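Local coordinates for glutamyl endopeptidase (Staphylococcus epidermidis, PDB 6PYM), which probably cleaves proteins on the carbonyl side of glutamate, as a secreted serine peptidase of the S1B family, here with its catalytic serine replaced, at residues A[75-80]-A[109-114]; A[183-188]-A[192-197]. The protein carries 1 engineered substitution. One frame throughout, in Å; residues are numbered along the deposited sequence.

Contact 1: residues A[75-80]-A[109-114]; sequences YPNGKF and GQVVKP
The carbonyl oxygen of Val111, at the C-terminal end of helix 108-111, is gripped by two waters that tie it to the side-chain amide of Asn77. One water accepts from Asn77 ND2 at 3.0 Å and donates to Val111 O at 2.8 Å; the other donates both to Asn77 OD1, 2.9 Å away, and to the same Val111 O. An amide suits this place because it offers a donor and an acceptor at once, and ND2 is also hydrogen-bonded to Ser68 OG, a second hold on the group. With CG anti to its carbonyl carbon (chi1 -72°), Asn77 reaches across from the type I turn of Tyr75 to Gly78, closed by Gly78 N on Tyr75 O at 2.9 Å. Gly78 has positive phi, which glycine accepts readily. The direct touches are van der Waals. Val112 CG1 lies 3.4 Å from Asn77 ND2, the two side chains crossing at a slant, while Val111 CG2 meets Phe80 CZ at 3.6 Å, methyl and ring coming from opposite directions. Only this second pair is apolar on both sides: a branch of Val111 packs against the ring of Phe80, buried at the start of barrel strand 80-87. Val112 is the first residue to leave helical angles, so the helix ends here, and the Val111 carbonyl accepts its hydrogen bonds here from two waters: the polar link runs through water.

Contact 2: residues A[183-188]-A[192-197]; sequences IHYGGV and YNSSVY
Tyr185 has its CG between the backbone N and the carbonyl carbon (chi1 69°), which folds the ring back across strand 192-197, where Ser194 CB is 3.5 Å from CZ; His184, with CG anti to its N (chi1 175°), instead brings the edge of its imidazole to Asn193 CB, 4.0 Å from CE1. The Tyr185 ring has Ser194 O over one face and Val196 N at its edge. The tyrosine hydroxyl and Ser194 OG both bond Glu157, one to each carboxylate oxygen, while His184 ND1 is bonded to Tyr160 OH. Tyr185 also packs on Asp93, a predicted charge-relay residue. These strands form an antiparallel beta hairpin in the second sheet of the chymotrypsin-like fold, interrupted by a classic beta bulge: Tyr185 and Gly186 both face Ser194. Ser194 O accepts a nearly straight bond from Tyr185 N at 2.9 Å, in the carbonyl plane, and a weak one from Gly186 N at 3.4 Å. Gly186 O takes Ser194 N at 2.7 Å. Glycine suits position 186, whose backbone angles would jam a CB against the preceding carbonyl, and also position 187, where a CB would collide with Asn193 OD1, bonded to the N-terminal Val1 N, while Asn193 ND2 bonds Leu162 O. Nearer the turn, Val188 N bonds Tyr192 O at 2.9 Å, and Val188 CB sits over one face of the Tyr192 ring, with Val188 CG2 3.8 Å from Tyr192 CE1.

Contact 1 and contact 2 lie on opposite sides of the chain's centre, with their own centres about 25 Å apart and nearest atoms about 11 Å apart, and they do not touch. They come in series along the chain. The 75-80 segment leads into strand 80-87 of the closed six-stranded barrel and meets the short helix 108-111, whereas 183-188 and 192-197 pair within the second, C-terminal sheet. They share no strand or helix. Contact 1 is remote from the predicted charge relay residues; contact 2 places Tyr185 beside Asp93 and near His51. One thus joins loop and helix at the barrel's periphery, while the other builds sheet next to the catalytic centre.

Contact 1: residues A[75-80]-A[109-114]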
ATOM      1  N   TYR A  75     -10.577  -1.827  14.382  1.00 11.63           N
ATOM      2  CA  TYR A  75      -9.163  -1.943  14.051  1.00 10.94           C
ATOM      3  C   TYR A  75      -8.672  -3.189  14.775  1.00 11.42           C
ATOM      4  O   TYR A  75      -8.164  -3.100  15.904  1.00 11.29           O
ATOM      5  CB  TYR A  75      -8.427  -0.700  14.547  1.00 11.62           C
ATOM      6  CG  TYR A  75      -8.863   0.584  13.878  1.00 10.99           C
ATOM      7  CD1 TYR A  75      -8.739   0.753  12.504  1.00 10.98           C
ATOM      8  CD2 TYR A  75      -9.370   1.642  14.622  1.00 12.83           C
ATOM      9  CE1 TYR A  75      -9.109   1.938  11.887  1.00 11.68           C
ATOM     10  CE2 TYR A  75      -9.754   2.833  14.009  1.00 13.27           C
ATOM     11  CZ  TYR A  75      -9.621   2.971  12.641  1.00 11.20           C
ATOM     12  OH  TYR A  75      -9.991   4.143  12.017  1.00 12.74           O
ATOM     13  N   PRO A  76      -8.817  -4.377  14.185  1.00 11.25           N
ATOM     14  CA  PRO A  76      -8.538  -5.605  14.949  1.00 11.93           C
ATOM     15  C   PRO A  76      -7.095  -5.719  15.392  1.00 11.39           C
ATOM     16  O   PRO A  76      -6.807  -6.361  16.411  1.00 12.05           O
ATOM     17  CB  PRO A  76      -8.928  -6.724  13.975  1.00 13.65           C
ATOM     18  CG  PRO A  76      -8.837  -6.091  12.618  1.00 13.00           C
ATOM     19  CD  PRO A  76      -9.276  -4.669  12.816  1.00 12.16           C
ATOM     20  N   ASN A  77      -6.169  -5.116  14.651  1.00 11.03           N
ATOM     21  CA  ASN A  77      -4.760  -5.121  15.009  1.00 10.36           C
ATOM     22  C   ASN A  77      -4.299  -3.790  15.586  1.00 12.01           C
ATOM     23  O   ASN A  77      -3.093  -3.538  15.657  1.00 13.53           O
ATOM     24  CB  ASN A  77      -3.916  -5.585  13.823  1.00 12.29           C
ATOM     25  CG  ASN A  77      -4.086  -7.068  13.568  1.00 11.66           C
ATOM     26  OD1 ASN A  77      -4.130  -7.857  14.509  1.00 11.79           O
ATOM     27  ND2 ASN A  77      -4.224  -7.456  12.312  1.00 11.85           N
ATOM     28  N   GLY A  78      -5.238  -2.958  16.030  1.00 12.25           N
ATOM     29  CA  GLY A  78      -4.918  -1.687  16.636  1.00 12.45           C
ATOM     30  C   GLY A  78      -4.196  -0.768  15.670  1.00 11.25           C
ATOM     31  O   GLY A  78      -4.423  -0.787  14.449  1.00 11.16           O
ATOM     32  N   LYS A  79      -3.311   0.058  16.222  1.00 11.12           N
ATOM     33  CA  LYS A  79      -2.535   0.989  15.426  1.00 11.24           C
ATOM     34  C   LYS A  79      -1.072   0.961  15.842  1.00 11.21           C
ATOM     35  O   LYS A  79      -0.707   0.483  16.924  1.00 12.41           O
ATOM     36  CB  LYS A  79      -3.083   2.426  15.473  1.00 16.34           C
ATOM     37  CG  LYS A  79      -2.697   3.241  16.689  1.00 20.00           C
ATOM     38  CD  LYS A  79      -3.199   4.674  16.540  1.00 19.82           C
ATOM     39  CE  LYS A  79      -2.566   5.610  17.564  1.00 26.24           C
ATOM     40  NZ  LYS A  79      -2.945   5.272  18.966  1.00 26.76           N
ATOM     41  N   PHE A  80      -0.238   1.473  14.940  1.00  9.94           N
ATOM     42  CA  PHE A  80       1.190   1.646  15.133  1.00 10.86           C
ATOM     43  C   PHE A  80       1.540   3.053  14.683  1.00 11.39           C
ATOM     44  O   PHE A  80       0.997   3.550  13.690  1.00 12.84           O
ATOM     45  CB  PHE A  80       1.953   0.617  14.301  1.00 11.06           C
ATOM     46  CG  PHE A  80       1.669  -0.795  14.711  1.00 10.88           C
ATOM     47  CD1 PHE A  80       0.513  -1.437  14.286  1.00 10.23           C
ATOM     48  CD2 PHE A  80       2.532  -1.468  15.554  1.00 12.20           C
ATOM     49  CE1 PHE A  80       0.228  -2.721  14.691  1.00 11.47           C
ATOM     50  CE2 PHE A  80       2.257  -2.753  15.957  1.00 13.15           C
ATOM     51  CZ  PHE A  80       1.105  -3.384  15.525  1.00 12.83           C
ATOM     52  N   GLY A 109       5.066  -6.290  12.001  1.00 10.40           N
ATOM     53  CA  GLY A 109       5.284  -7.496  11.232  1.00 11.94           C
ATOM     54  C   GLY A 109       5.195  -8.781  12.013  1.00 12.17           C
ATOM     55  O   GLY A 109       5.417  -9.857  11.452  1.00 13.51           O
ATOM     56  N   GLN A 110       4.889  -8.687  13.306  1.00 12.64           N
ATOM     57  CA  GLN A 110       4.517  -9.828  14.128  1.00 13.83           C
ATOM     58  C   GLN A 110       3.014 -10.005  14.219  1.00 13.53           C
ATOM     59  O   GLN A 110       2.543 -11.140  14.339  1.00 15.64           O
ATOM     60  CB  GLN A 110       5.063  -9.651  15.552  1.00 16.52           C
ATOM     61  CG  GLN A 110       6.582  -9.679  15.662  1.00 19.20           C
ATOM     62  CD  GLN A 110       7.085  -9.380  17.069  1.00 19.51           C
ATOM     63  OE1 GLN A 110       6.440  -8.666  17.843  1.00 19.30           O
ATOM     64  NE2 GLN A 110       8.246  -9.934  17.406  1.00 25.75           N
ATOM     65  N   VAL A 111       2.245  -8.913  14.161  1.00 11.46           N
ATOM     66  CA  VAL A 111       0.799  -9.012  14.312  1.00 11.87           C
ATOM     67  C   VAL A 111       0.110  -9.370  13.005  1.00 10.95           C
ATOM     68  O   VAL A 111      -1.002  -9.915  13.030  1.00 12.16           O
ATOM     69  CB  VAL A 111       0.194  -7.753  14.960  1.00 14.09           C
ATOM     70  CG1 VAL A 111       0.905  -7.432  16.269  1.00 15.19           C
ATOM     71  CG2 VAL A 111       0.214  -6.555  14.011  1.00 15.54           C
ATOM     72  N   VAL A 112       0.726  -9.065  11.867  1.00 10.25           N
ATOM     73  CA  VAL A 112       0.275  -9.524  10.563  1.00 10.78           C
ATOM     74  C   VAL A 112       1.465 -10.157   9.868  1.00 11.21           C
ATOM     75  O   VAL A 112       2.618  -9.929  10.241  1.00 12.13           O
ATOM     76  CB  VAL A 112      -0.304  -8.384   9.698  1.00  9.21           C
ATOM     77  CG1 VAL A 112      -1.458  -7.723  10.418  1.00 10.26           C
ATOM     78  CG2 VAL A 112       0.771  -7.363   9.334  1.00 11.85           C
ATOM     79  N   LYS A 113       1.182 -10.967   8.860  1.00 10.89           N
ATOM     80  CA  LYS A 113       2.253 -11.504   8.025  1.00 11.02           C
ATOM     81  C   LYS A 113       2.697 -10.441   7.028  1.00  9.84           C
ATOM     82  O   LYS A 113       1.873  -9.975   6.232  1.00 10.81           O
ATOM     83  CB  LYS A 113       1.778 -12.732   7.260  1.00 13.07           C
ATOM     84  CG  LYS A 113       2.918 -13.479   6.573  1.00 19.83           C
ATOM     85  CD  LYS A 113       2.432 -14.765   5.919  1.00 21.86           C
ATOM     86  CE  LYS A 113       3.601 -15.607   5.419  1.00 26.42           C
ATOM     87  NZ  LYS A 113       4.368 -14.938   4.331  1.00 28.25           N
ATOM     88  N   PRO A 114       3.967 -10.044   7.016  1.00  9.50           N
ATOM     89  CA  PRO A 114       4.415  -9.097   5.990  1.00 10.20           C
ATOM     90  C   PRO A 114       4.119  -9.627   4.594  1.00  9.59           C
ATOM     91  O   PRO A 114       4.221 -10.832   4.329  1.00 11.26           O
ATOM     92  CB  PRO A 114       5.919  -8.982   6.253  1.00 12.15           C
ATOM     93  CG  PRO A 114       6.042  -9.241   7.725  1.00 12.32           C
ATOM     94  CD  PRO A 114       5.039 -10.347   7.982  1.00 11.96           C
TER
HETATM   95  O   HOH W   1      -3.528 -10.323  11.935  1.00 13.46           O
HETATM   96  O   HOH W   2      -2.722 -10.320  15.246  1.00 26.49           O

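Contact 2: residues A[183-188]-A[192-197]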
ATOM      1  N   ILE A 183       3.165  -0.135  -5.904  1.00  7.22           N
ATOM      2  CA  ILE A 183       2.492   0.653  -4.872  1.00  7.44           C
ATOM      3  C   ILE A 183       1.720   1.754  -5.589  1.00  7.17           C
ATOM      4  O   ILE A 183       2.322   2.648  -6.198  1.00  7.66           O
ATOM      5  CB  ILE A 183       3.485   1.228  -3.849  1.00  7.25           C
ATOM      6  CG1 ILE A 183       4.269   0.106  -3.143  1.00  8.25           C
ATOM      7  CG2 ILE A 183       2.773   2.137  -2.852  1.00  8.22           C
ATOM      8  CD1 ILE A 183       3.419  -0.832  -2.290  1.00  8.48           C
ATOM      9  N   HIS A 184       0.392   1.689  -5.526  1.00  7.26           N
ATOM     10  CA  HIS A 184      -0.459   2.673  -6.175  1.00  7.35           C
ATOM     11  C   HIS A 184      -0.137   4.073  -5.668  1.00  6.85           C
ATOM     12  O   HIS A 184       0.103   4.270  -4.476  1.00  6.95           O
ATOM     13  CB  HIS A 184      -1.911   2.347  -5.837  1.00  7.82           C
ATOM     14  CG  HIS A 184      -2.873   3.355  -6.348  1.00  7.01           C
ATOM     15  ND1 HIS A 184      -3.228   3.438  -7.676  1.00  7.50           N
ATOM     16  CD2 HIS A 184      -3.502   4.370  -5.716  1.00  8.10           C
ATOM     17  CE1 HIS A 184      -4.061   4.449  -7.833  1.00  7.99           C
ATOM     18  NE2 HIS A 184      -4.243   5.033  -6.658  1.00  8.00           N
ATOM     19  N   TYR A 185      -0.159   5.065  -6.569  1.00  7.32           N
ATOM     20  CA  TYR A 185      -0.016   6.452  -6.118  1.00  7.72           C
ATOM     21  C   TYR A 185      -1.069   7.430  -6.623  1.00  8.34           C
ATOM     22  O   TYR A 185      -1.224   8.492  -6.006  1.00  9.20           O
ATOM     23  CB  TYR A 185       1.394   7.019  -6.384  1.00  8.95           C
ATOM     24  CG  TYR A 185       1.753   7.259  -7.829  1.00  8.35           C
ATOM     25  CD1 TYR A 185       1.468   8.473  -8.455  1.00  9.83           C
ATOM     26  CD2 TYR A 185       2.421   6.286  -8.557  1.00  9.30           C
ATOM     27  CE1 TYR A 185       1.822   8.693  -9.777  1.00 10.79           C
ATOM     28  CE2 TYR A 185       2.778   6.498  -9.875  1.00 10.19           C
ATOM     29  CZ  TYR A 185       2.484   7.704 -10.474  1.00 10.41           C
ATOM     30  OH  TYR A 185       2.834   7.932 -11.788  1.00 13.36           O
ATOM     31  N   GLY A 186      -1.804   7.124  -7.686  1.00  8.01           N
ATOM     32  CA  GLY A 186      -2.791   8.061  -8.201  1.00  9.46           C
ATOM     33  C   GLY A 186      -3.127   7.711  -9.639  1.00  8.67           C
ATOM     34  O   GLY A 186      -2.892   6.591 -10.078  1.00 10.66           O
ATOM     35  N   GLY A 187      -3.695   8.678 -10.355  1.00  9.80           N
ATOM     36  CA  GLY A 187      -4.016   8.420 -11.749  1.00  9.30           C
ATOM     37  C   GLY A 187      -4.326   9.689 -12.514  1.00  8.59           C
ATOM     38  O   GLY A 187      -4.247  10.806 -11.991  1.00  9.68           O
ATOM     39  N   VAL A 188      -4.689   9.492 -13.775  1.00  9.46           N
ATOM     40  CA  VAL A 188      -4.988  10.577 -14.699  1.00  9.20           C
ATOM     41  C   VAL A 188      -6.416  10.370 -15.189  1.00  9.00           C
ATOM     42  O   VAL A 188      -6.732   9.311 -15.756  1.00  8.60           O
ATOM     43  CB  VAL A 188      -3.996  10.621 -15.873  1.00  9.79           C
ATOM     44  CG1 VAL A 188      -4.372  11.732 -16.836  1.00 11.76           C
ATOM     45  CG2 VAL A 188      -2.578  10.830 -15.363  1.00 11.91           C
ATOM     46  N   TYR A 192      -5.974   6.305 -16.965  1.00  9.47           N
ATOM     47  CA  TYR A 192      -5.371   5.155 -16.302  1.00  9.21           C
ATOM     48  C   TYR A 192      -5.101   5.537 -14.856  1.00  8.40           C
ATOM     49  O   TYR A 192      -5.114   6.715 -14.490  1.00  9.16           O
ATOM     50  CB  TYR A 192      -4.060   4.712 -16.973  1.00 10.73           C
ATOM     51  CG  TYR A 192      -3.084   5.840 -17.167  1.00 11.38           C
ATOM     52  CD1 TYR A 192      -2.315   6.322 -16.110  1.00 12.15           C
ATOM     53  CD2 TYR A 192      -2.954   6.455 -18.404  1.00 12.27           C
ATOM     54  CE1 TYR A 192      -1.437   7.370 -16.289  1.00 13.99           C
ATOM     55  CE2 TYR A 192      -2.075   7.496 -18.595  1.00 14.95           C
ATOM     56  CZ  TYR A 192      -1.327   7.958 -17.534  1.00 13.79           C
ATOM     57  OH  TYR A 192      -0.456   9.008 -17.729  1.00 17.44           O
ATOM     58  N   ASN A 193      -4.829   4.520 -14.047  1.00  8.11           N
ATOM     59  CA  ASN A 193      -4.247   4.709 -12.730  1.00  7.91           C
ATOM     60  C   ASN A 193      -2.827   4.158 -12.713  1.00  8.07           C
ATOM     61  O   ASN A 193      -2.455   3.334 -13.551  1.00  8.52           O
ATOM     62  CB  ASN A 193      -5.140   4.093 -11.653  1.00  8.07           C
ATOM     63  CG  ASN A 193      -6.368   4.938 -11.408  1.00  7.79           C
ATOM     64  OD1 ASN A 193      -6.251   6.113 -11.049  1.00  8.51           O
ATOM     65  ND2 ASN A 193      -7.544   4.384 -11.672  1.00  8.16           N
ATOM     66  N   SER A 194      -2.030   4.652 -11.765  1.00  8.13           N
ATOM     67  CA  SER A 194      -0.587   4.472 -11.785  1.00  8.20           C
ATOM     68  C   SER A 194      -0.048   4.026 -10.436  1.00  8.27           C
ATOM     69  O   SER A 194      -0.527   4.444  -9.378  1.00  8.12           O
ATOM     70  CB  SER A 194       0.128   5.788 -12.115  1.00 10.91           C
ATOM     71  OG  SER A 194      -0.268   6.314 -13.368  1.00 13.95           O
ATOM     72  N   SER A 195       1.025   3.242 -10.503  1.00  8.40           N
ATOM     73  CA  SER A 195       1.743   2.757  -9.341  1.00  7.65           C
ATOM     74  C   SER A 195       3.243   2.865  -9.577  1.00  7.85           C
ATOM     75  O   SER A 195       3.721   2.940 -10.718  1.00  8.74           O
ATOM     76  CB  SER A 195       1.387   1.295  -9.054  1.00  8.57           C
ATOM     77  OG  SER A 195       1.853   0.427 -10.079  1.00  9.22           O
ATOM     78  N   VAL A 196       3.978   2.883  -8.470  1.00  7.68           N
ATOM     79  CA  VAL A 196       5.424   2.703  -8.500  1.00  8.64           C
ATOM     80  C   VAL A 196       5.697   1.226  -8.712  1.00  8.59           C
ATOM     81  O   VAL A 196       5.332   0.391  -7.877  1.00  9.19           O
ATOM     82  CB  VAL A 196       6.083   3.186  -7.201  1.00  8.15           C
ATOM     83  CG1 VAL A 196       7.605   3.043  -7.301  1.00 10.19           C
ATOM     84  CG2 VAL A 196       5.686   4.617  -6.904  1.00 10.07           C
ATOM     85  N   TYR A 197       6.350   0.906  -9.824  1.00  8.75           N
ATOM     86  CA  TYR A 197       6.680  -0.469 -10.167  1.00  8.55           C
ATOM     87  C   TYR A 197       7.894  -0.916  -9.366  1.00  8.87           C
ATOM     88  O   TYR A 197       8.916  -0.222  -9.336  1.00 10.07           O
ATOM     89  CB  TYR A 197       7.007  -0.511 -11.653  1.00 10.89           C
ATOM     90  CG  TYR A 197       7.259  -1.871 -12.247  1.00 11.16           C
ATOM     91  CD1 TYR A 197       6.402  -2.934 -12.004  1.00 11.51           C
ATOM     92  CD2 TYR A 197       8.333  -2.077 -13.098  1.00 11.32           C
ATOM     93  CE1 TYR A 197       6.612  -4.168 -12.580  1.00 13.10           C
ATOM     94  CE2 TYR A 197       8.553  -3.313 -13.678  1.00 12.91           C
ATOM     95  CZ  TYR A 197       7.689  -4.349 -13.414  1.00 12.74           C
ATOM     96  OH  TYR A 197       7.890  -5.581 -13.985  1.00 15.81           O
TER